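Local coordinates for protein putative esterase Rv1847/MT1895 (Mycobacterium tuberculosis, PDB 3S4K) that probably hydrolyses acyl-CoA thioesters, perhaps 1,4-dihydroxy-2-naphthoyl-CoA, as a dimeric hot-dog-fold thioesterase of the PaaI family, at residues L27-L32 against A37-D42; A61-I66 against N89-V94; V120-T123 against V129-R132. All coordinates share one frame; numbering follows the deposited sequence. Where two conformers were deposited one is given.

Interaction 1 (L27-L32 against A37-D42); sequences LQFTEL and ARAQLD
Q28 and Q40 exchange two backbone hydrogen bonds across an antiparallel beta hairpin at the edge of the hot-dog sheet, Q28 N giving to Q40 O at 2.9 Å and Q40 N to Q28 O. Further along, the hairpin carries a classic beta bulge: T30 and E31 both face R38. The carbonyl oxygen of R38 is the shared acceptor, taking T30 N at 2.8 Å and, more weakly, E31 N at 3.3 Å, while R38 N pays back to E31 O. At the bulge itself the side chains of E31 and R38 lie side by side on the exposed face, joined by a salt bridge, E31 OE1 to R38 NE at 2.9 Å, whose hydrogen bond is bent and weak, the two planes 47° apart. The glutamines suit this face too, because water joins their amides: one water gives to Q28 OE1 and accepts from Q40 NE2, and a second gives to Q40 OE1 while also bonding T30 OG1. The other face is apolar and turned to helix 56-75, where L27 and L41 meet M62, and F29 meets M69. L27, with CG anti to its own N (chi1 -170°), brings CD1 to within 3.6 Å of A39 CB. The CB of small A39 stands over the ring centre of F29, 3.8 Å from the centroid in a CH-pi contact, and the CB of A37 sits at that ring's edge.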
loop_
_atom_site.group_PDB
_atom_site.type_symbol
_atom_site.label_atom_id
_atom_site.label_comp_id
_atom_site.label_asym_id
_atom_site.label_seq_id
_atom_site.Cartn_x
_atom_site.Cartn_y
_atom_site.Cartn_z
ATOM N N LEU A 27 -13.870 2.147 2.492
ATOM C CA LEU A 27 -13.936 1.836 1.065
ATOM C C LEU A 27 -15.272 1.174 0.754
ATOM O O LEU A 27 -15.611 0.143 1.352
ATOM C CB LEU A 27 -12.774 0.909 0.653
ATOM C CG LEU A 27 -12.581 0.690 -0.852
ATOM C CD1 LEU A 27 -12.297 1.984 -1.606
ATOM C CD2 LEU A 27 -11.476 -0.349 -1.119
ATOM N N GLN A 28 -16.005 1.735 -0.203
ATOM C CA GLN A 28 -17.328 1.237 -0.605
ATOM C C GLN A 28 -17.332 0.971 -2.111
ATOM O O GLN A 28 -17.019 1.871 -2.883
ATOM C CB GLN A 28 -18.397 2.271 -0.248
ATOM C CG GLN A 28 -18.637 2.369 1.246
ATOM C CD GLN A 28 -19.724 3.364 1.617
ATOM O OE1 GLN A 28 -20.253 4.091 0.768
ATOM N NE2 GLN A 28 -20.070 3.395 2.895
ATOM N N PHE A 29 -17.647 -0.261 -2.519
ATOM C CA PHE A 29 -17.642 -0.604 -3.962
ATOM C C PHE A 29 -18.946 -0.192 -4.593
ATOM O O PHE A 29 -20.026 -0.333 -3.976
ATOM C CB PHE A 29 -17.458 -2.097 -4.220
ATOM C CG PHE A 29 -16.058 -2.553 -4.111
ATOM C CD1 PHE A 29 -15.451 -2.625 -2.871
ATOM C CD2 PHE A 29 -15.330 -2.901 -5.246
ATOM C CE1 PHE A 29 -14.144 -3.043 -2.760
ATOM C CE2 PHE A 29 -14.046 -3.314 -5.144
ATOM C CZ PHE A 29 -13.434 -3.384 -3.885
ATOM N N THR A 30 -18.830 0.328 -5.814
ATOM C CA THR A 30 -19.984 0.720 -6.629
ATOM C C THR A 30 -20.223 -0.192 -7.831
ATOM O O THR A 30 -21.355 -0.290 -8.324
ATOM C CB THR A 30 -19.848 2.164 -7.134
ATOM O OG1 THR A 30 -18.610 2.351 -7.850
ATOM C CG2 THR A 30 -19.925 3.116 -5.984
ATOM N N GLU A 31 -19.151 -0.805 -8.339
ATOM C CA GLU A 31 -19.245 -1.764 -9.459
ATOM C C GLU A 31 -18.290 -2.910 -9.237
ATOM O O GLU A 31 -17.162 -2.723 -8.759
ATOM C CB GLU A 31 -18.884 -1.165 -10.822
ATOM C CG GLU A 31 -19.477 0.193 -11.125
ATOM C CD GLU A 31 -19.142 0.695 -12.528
ATOM O OE1 GLU A 31 -18.412 0.018 -13.282
ATOM O OE2 GLU A 31 -19.633 1.793 -12.874
ATOM N N LEU A 32 -18.740 -4.101 -9.599
ATOM C CA LEU A 32 -17.909 -5.299 -9.512
ATOM C C LEU A 32 -18.366 -6.331 -10.544
ATOM O O LEU A 32 -19.520 -6.764 -10.537
ATOM C CB LEU A 32 -17.949 -5.847 -8.082
ATOM C CG LEU A 32 -17.178 -7.151 -7.851
ATOM C CD1 LEU A 32 -15.717 -7.001 -8.272
ATOM C CD2 LEU A 32 -17.301 -7.532 -6.387
ATOM N N ALA A 37 -13.785 -3.337 -11.530
ATOM C CA ALA A 37 -14.418 -2.879 -10.318
ATOM C C ALA A 37 -14.133 -1.411 -10.063
ATOM O O ALA A 37 -13.144 -0.833 -10.574
ATOM C CB ALA A 37 -13.976 -3.720 -9.113
ATOM N N ARG A 38 -15.024 -0.808 -9.299
ATOM C CA ARG A 38 -14.910 0.589 -8.900
ATOM C C ARG A 38 -15.310 0.738 -7.431
ATOM O O ARG A 38 -16.280 0.130 -6.971
ATOM C CB ARG A 38 -15.755 1.510 -9.795
ATOM C CG ARG A 38 -15.391 1.423 -11.312
ATOM C CD ARG A 38 -16.212 2.365 -12.161
ATOM N NE ARG A 38 -16.151 1.893 -13.548
ATOM C CZ ARG A 38 -15.706 2.571 -14.608
ATOM N NH1 ARG A 38 -15.328 3.850 -14.534
ATOM N NH2 ARG A 38 -15.676 1.946 -15.789
ATOM N N ALA A 39 -14.552 1.554 -6.702
ATOM C CA ALA A 39 -14.864 1.825 -5.305
ATOM C C ALA A 39 -14.352 3.181 -4.913
ATOM O O ALA A 39 -13.574 3.807 -5.640
ATOM C CB ALA A 39 -14.263 0.738 -4.381
ATOM N N GLN A 40 -14.802 3.643 -3.754
ATOM C CA GLN A 40 -14.572 5.016 -3.364
ATOM C C GLN A 40 -14.482 5.146 -1.861
ATOM O O GLN A 40 -15.098 4.366 -1.130
ATOM C CB GLN A 40 -15.698 5.873 -3.887
ATOM C CG GLN A 40 -17.062 5.537 -3.296
ATOM C CD GLN A 40 -18.192 6.115 -4.134
ATOM O OE1 GLN A 40 -18.145 6.074 -5.356
ATOM N NE2 GLN A 40 -19.200 6.645 -3.478
ATOM N N LEU A 41 -13.746 6.155 -1.409
ATOM C CA LEU A 41 -13.707 6.470 0.021
ATOM C C LEU A 41 -13.606 7.967 0.240
ATOM O O LEU A 41 -13.208 8.734 -0.651
ATOM C CB LEU A 41 -12.574 5.732 0.765
ATOM C CG LEU A 41 -11.092 6.027 0.485
ATOM C CD1 LEU A 41 -10.619 7.358 1.076
ATOM C CD2 LEU A 41 -10.215 4.868 0.998
ATOM N N ASP A 42 -14.018 8.376 1.436
ATOM C CA ASP A 42 -13.921 9.765 1.847
ATOM C C ASP A 42 -12.595 9.919 2.559
ATOM O O ASP A 42 -12.269 9.123 3.433
ATOM C CB ASP A 42 -15.076 10.117 2.806
ATOM C CG ASP A 42 -15.211 11.614 3.088
ATOM O OD1 ASP A 42 -14.809 12.466 2.272
ATOM O OD2 ASP A 42 -15.775 11.942 4.158
HETATM O O HOH W 1 -19.437 6.370 -0.651
HETATM O O HOH W 2 -16.856 3.973 -6.559
#

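Interaction 2 (A61-I66 against N89-V94). With EDO (1,2-ethanediol), chain D.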
loop_
_atom_site.group_PDB
_atom_site.type_symbol
_atom_site.label_atom_id
_atom_site.label_comp_id
_atom_site.label_asym_id
_atom_site.label_seq_id
_atom_site.Cartn_x
_atom_site.Cartn_y
_atom_site.Cartn_z
ATOM N N ALA A 61 -3.535 0.557 -0.599
ATOM C CA ALA A 61 -4.523 -0.379 -0.107
ATOM C C ALA A 61 -5.789 -0.404 -0.952
ATOM O O ALA A 61 -6.356 -1.457 -1.259
ATOM C CB ALA A 61 -4.859 -0.040 1.370
ATOM N N MET A 62 -6.231 0.784 -1.332
ATOM C CA MET A 62 -7.377 0.962 -2.236
ATOM C C MET A 62 -7.146 0.216 -3.540
ATOM O O MET A 62 -8.001 -0.545 -4.025
ATOM C CB MET A 62 -7.562 2.438 -2.599
ATOM C CG MET A 62 -8.426 3.256 -1.678
ATOM S SD MET A 62 -8.852 4.814 -2.511
ATOM C CE MET A 62 -10.115 4.325 -3.680
ATOM N N ILE A 63 -5.973 0.439 -4.111
ATOM C CA ILE A 63 -5.566 -0.183 -5.363
ATOM C C ILE A 63 -5.559 -1.697 -5.184
ATOM O O ILE A 63 -6.083 -2.424 -6.008
ATOM C CB ILE A 63 -4.205 0.415 -5.823
ATOM C CG1 ILE A 63 -4.443 1.810 -6.391
ATOM C CG2 ILE A 63 -3.433 -0.517 -6.829
ATOM C CD1 ILE A 63 -3.221 2.703 -6.377
ATOM N N GLU A 64 -5.033 -2.169 -4.064
ATOM C CA GLU A 64 -4.979 -3.615 -3.802
ATOM C C GLU A 64 -6.375 -4.244 -3.737
ATOM O O GLU A 64 -6.637 -5.287 -4.367
ATOM C CB GLU A 64 -4.197 -3.862 -2.504
ATOM C CG GLU A 64 -3.983 -5.340 -2.156
ATOM C CD GLU A 64 -2.936 -6.026 -3.004
ATOM O OE1 GLU A 64 -2.236 -5.343 -3.787
ATOM O OE2 GLU A 64 -2.814 -7.275 -2.875
ATOM N N SER A 65 -7.279 -3.594 -3.002
ATOM C CA SER A 65 -8.647 -4.074 -2.830
ATOM C C SER A 65 -9.421 -4.122 -4.140
ATOM O O SER A 65 -10.060 -5.118 -4.473
ATOM C CB SER A 65 -9.413 -3.181 -1.847
ATOM O OG SER A 65 -9.069 -3.486 -0.511
ATOM N N ILE A 66 -9.392 -3.032 -4.877
ATOM C CA ILE A 66 -10.225 -2.937 -6.095
ATOM C C ILE A 66 -9.747 -3.960 -7.123
ATOM O O ILE A 66 -10.542 -4.687 -7.723
ATOM C CB ILE A 66 -10.258 -1.484 -6.656
ATOM C CG1 ILE A 66 -10.822 -0.527 -5.603
ATOM C CG2 ILE A 66 -11.168 -1.418 -7.931
ATOM C CD1 ILE A 66 -10.746 0.981 -5.953
ATOM N N ASN A 89 2.381 -5.190 -5.905
ATOM C CA ASN A 89 1.582 -3.959 -5.974
ATOM C C ASN A 89 2.552 -2.809 -6.197
ATOM O O ASN A 89 3.447 -2.559 -5.348
ATOM C CB ASN A 89 0.761 -3.744 -4.686
ATOM C CG ASN A 89 -0.016 -2.405 -4.660
ATOM O OD1 ASN A 89 0.512 -1.322 -4.990
ATOM N ND2 ASN A 89 -1.268 -2.473 -4.157
ATOM N N ASN A 90 2.400 -2.133 -7.336
ATOM C CA ASN A 90 3.328 -1.086 -7.753
ATOM C C ASN A 90 2.513 0.153 -8.033
ATOM O O ASN A 90 1.816 0.220 -9.047
ATOM C CB ASN A 90 4.111 -1.518 -8.989
ATOM C CG ASN A 90 5.270 -0.587 -9.293
ATOM O OD1 ASN A 90 5.179 0.589 -9.068
ATOM N ND2 ASN A 90 6.372 -1.135 -9.792
ATOM N N THR A 91 2.589 1.103 -7.086
ATOM C CA THR A 91 1.748 2.290 -7.068
ATOM C C THR A 91 2.581 3.534 -7.239
ATOM O O THR A 91 3.612 3.713 -6.566
ATOM C CB THR A 91 0.984 2.406 -5.738
ATOM O OG1 THR A 91 0.075 1.318 -5.653
ATOM C CG2 THR A 91 0.235 3.715 -5.715
ATOM N N ASP A 92 2.123 4.404 -8.133
ATOM C CA ASP A 92 2.744 5.713 -8.335
ATOM C C ASP A 92 1.826 6.739 -7.710
ATOM O O ASP A 92 0.604 6.692 -7.895
ATOM C CB ASP A 92 2.927 6.003 -9.831
ATOM C CG ASP A 92 3.910 5.083 -10.476
ATOM O OD1 ASP A 92 5.139 5.159 -10.156
ATOM O OD2 ASP A 92 3.474 4.262 -11.306
ATOM N N PHE A 93 2.425 7.634 -6.937
ATOM C CA PHE A 93 1.726 8.720 -6.293
ATOM C C PHE A 93 1.881 9.960 -7.155
ATOM O O PHE A 93 2.992 10.324 -7.542
ATOM C CB PHE A 93 2.323 8.957 -4.914
ATOM C CG PHE A 93 2.361 7.726 -4.055
ATOM C CD1 PHE A 93 1.183 7.067 -3.693
ATOM C CD2 PHE A 93 3.569 7.212 -3.621
ATOM C CE1 PHE A 93 1.213 5.945 -2.898
ATOM C CE2 PHE A 93 3.603 6.080 -2.818
ATOM C CZ PHE A 93 2.414 5.435 -2.465
ATOM N N VAL A 94 0.770 10.637 -7.426
ATOM C CA VAL A 94 0.753 11.714 -8.383
ATOM C C VAL A 94 0.480 13.083 -7.775
ATOM O O VAL A 94 1.152 14.035 -8.136
ATOM C CB VAL A 94 -0.279 11.406 -9.517
ATOM C CG1 VAL A 94 -0.275 12.491 -10.591
ATOM C CG2 VAL A 94 0.018 10.048 -10.148
HETATM C C1 EDO D . 4.044 10.842 -10.628
HETATM O O1 EDO D . 4.289 9.670 -9.847
HETATM C C2 EDO D . 4.729 12.050 -10.005
HETATM O O2 EDO D . 6.158 11.884 -10.030
#
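The amide of N89 and the carboxylate of E64 are turned only 23° from each other, and they meet at their edges. N89 ND2 gives a hydrogen bond of 3.1 Å to E64 OE1, straight at 166°; the acceptor lies in the amide plane, and the oxygen uses its anti lone pair, the one away from OE2. E64 gets there by a bend: the turn at chi2 (75°) brings the carboxylate back toward the strand. N89 ND2 also gives to C60 O; at the other end, T91 OG1 donates to N89 OD1 at 2.8 Å in the carbonyl plane. With both ends bonded, the buried amide can hardly rotate. This is the hot-dog arrangement, in which the central helix 56-75 lies against the curved sheet, the axis of segment 61-66 passing 9.2 Å from that of strand 89-93. The apolar branches of I63 suit the buried site beside N89 and T91, whose polar ends are already bonded to one another and to E64: I63 CD1 reaches T91 tip to tip, 3.6 Å from T91 OG1, while I63 CG2 comes across N89 ND2 at 4.0 Å. Strand 89-93 also pairs antiparallel with a strand of the second subunit, whose F93 packs on E64 and N89. At the far end of the strand, F93 O accepts a hydrogen bond of 2.7 Å from O1 of a 1,2-ethanediol, probably a crystallisation additive.

Interaction 3 (V120-T123 against V129-R132); sequences VTIT and VVAR
I122 and V130 form the tight side of this contact, their CG2 methyls 3.6 Å apart and the two side chains crossing at about a right angle. Aliphatic residues suit the place, for I122 also meets Y59 and M62 of helix 56-75, and V130 and A131 rest on Y59. The backbones are hydrogen-bonded here: I122 N gives to A131 O at 2.8 Å, and I122 O accepts from V130 N at 2.9 Å, with A131 N adding a weak bond of 3.5 Å to the same oxygen. The other face, carrying T121, T123, V129 and R132, is looser. There V129 CG2 touches two threonine methyls, 3.8 Å from T121 CG2 and 4.1 Å from T123 CG2. R132 runs out extended, which carries its CG past T121 OG1 and its NE on to a water, without a direct polar bond to T121; that water bridges them instead, 2.7 Å from T121 OG1 and accepting from R132 NE. A threonine hydroxyl and a long charged chain are at home on such a wetted surface. V130 and A131 both face I122, so this antiparallel hairpin of the hot-dog sheet contains a classic beta bulge.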
loop_
_atom_site.group_PDB
_atom_site.type_symbol
_atom_site.label_atom_id
_atom_site.label_comp_id
_atom_site.label_asym_id
_atom_site.label_seq_id
_atom_site.Cartn_x
_atom_site.Cartn_y
_atom_site.Cartn_z
ATOM N N VAL A 120 -5.269 0.101 -11.625
ATOM C CA VAL A 120 -6.240 0.865 -10.856
ATOM C C VAL A 120 -5.796 2.315 -10.832
ATOM O O VAL A 120 -4.640 2.614 -10.493
ATOM C CB VAL A 120 -6.354 0.345 -9.418
ATOM C CG1 VAL A 120 -7.437 1.124 -8.647
ATOM C CG2 VAL A 120 -6.607 -1.173 -9.409
ATOM N N THR A 121 -6.721 3.208 -11.187
ATOM C CA THR A 121 -6.462 4.652 -11.240
ATOM C C THR A 121 -7.379 5.319 -10.223
ATOM O O THR A 121 -8.604 5.121 -10.249
ATOM C CB THR A 121 -6.700 5.244 -12.655
ATOM O OG1 THR A 121 -5.971 4.472 -13.618
ATOM C CG2 THR A 121 -6.289 6.750 -12.739
ATOM N N ILE A 122 -6.789 6.145 -9.365
ATOM C CA ILE A 122 -7.528 6.863 -8.328
ATOM C C ILE A 122 -7.599 8.342 -8.672
ATOM O O ILE A 122 -6.568 8.973 -8.902
ATOM C CB ILE A 122 -6.854 6.733 -6.955
ATOM C CG1 ILE A 122 -6.488 5.270 -6.681
ATOM C CG2 ILE A 122 -7.766 7.264 -5.885
ATOM C CD1 ILE A 122 -6.379 4.944 -5.200
ATOM N N THR A 123 -8.818 8.879 -8.740
ATOM C CA THR A 123 -9.063 10.291 -9.023
ATOM C C THR A 123 -9.751 11.017 -7.857
ATOM O O THR A 123 -10.425 10.402 -7.021
ATOM C CB THR A 123 -9.924 10.469 -10.302
ATOM O OG1 THR A 123 -11.071 9.601 -10.248
ATOM C CG2 THR A 123 -9.085 10.176 -11.559
ATOM N N VAL A 129 -5.876 12.764 -11.331
ATOM C CA VAL A 129 -5.306 11.527 -10.815
ATOM C C VAL A 129 -4.455 11.846 -9.592
ATOM O O VAL A 129 -3.570 12.706 -9.641
ATOM C CB VAL A 129 -4.466 10.799 -11.885
ATOM C CG1 VAL A 129 -3.802 9.557 -11.312
ATOM C CG2 VAL A 129 -5.338 10.402 -13.092
ATOM N N VAL A 130 -4.737 11.138 -8.503
ATOM C CA VAL A 130 -3.963 11.229 -7.261
ATOM C C VAL A 130 -2.992 10.067 -7.076
ATOM O O VAL A 130 -1.911 10.269 -6.494
ATOM C CB VAL A 130 -4.866 11.426 -5.989
ATOM C CG1 VAL A 130 -5.601 12.765 -6.049
ATOM C CG2 VAL A 130 -5.847 10.299 -5.798
ATOM N N ALA A 131 -3.337 8.882 -7.572
ATOM C CA ALA A 131 -2.467 7.702 -7.531
ATOM C C ALA A 131 -2.895 6.731 -8.629
ATOM O O ALA A 131 -4.063 6.754 -9.062
ATOM C CB ALA A 131 -2.512 7.029 -6.141
ATOM N N ARG A 132 -1.974 5.884 -9.081
ATOM C CA ARG A 132 -2.247 4.903 -10.146
ATOM C C ARG A 132 -1.332 3.738 -9.875
ATOM O O ARG A 132 -0.169 3.953 -9.540
ATOM C CB ARG A 132 -1.961 5.528 -11.512
ATOM C CG ARG A 132 -2.148 4.656 -12.766
ATOM C CD ARG A 132 -1.559 5.400 -13.989
ATOM N NE ARG A 132 -1.887 4.760 -15.266
ATOM C CZ ARG A 132 -1.243 3.712 -15.767
ATOM N NH1 ARG A 132 -0.235 3.159 -15.097
ATOM N NH2 ARG A 132 -1.609 3.203 -16.936
HETATM O O HOH W 3 -4.947 5.518 -15.918
#

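Along the chain the three contacts follow in series, each closing before the next opens, and all of them reach one curled antiparallel sheet. Interaction 1 pairs strands 28-33 and 36-43 and interaction 3 pairs strands 115-123 and 129-140; their centres are about 13 Å apart and strand 100-108 runs between the two hairpins. Interaction 2 sets helix 56-75 against strand 83-93, its centre about 14 Å from that of interaction 1 and 8 Å from that of interaction 3. M62 of the helix touches both L41 and I122, so one hydrophobic core serves both hairpins. Strand 83-93 neighbours 129-140 and continues the sheet into the second subunit, joining the hot-dog folds of the dimer.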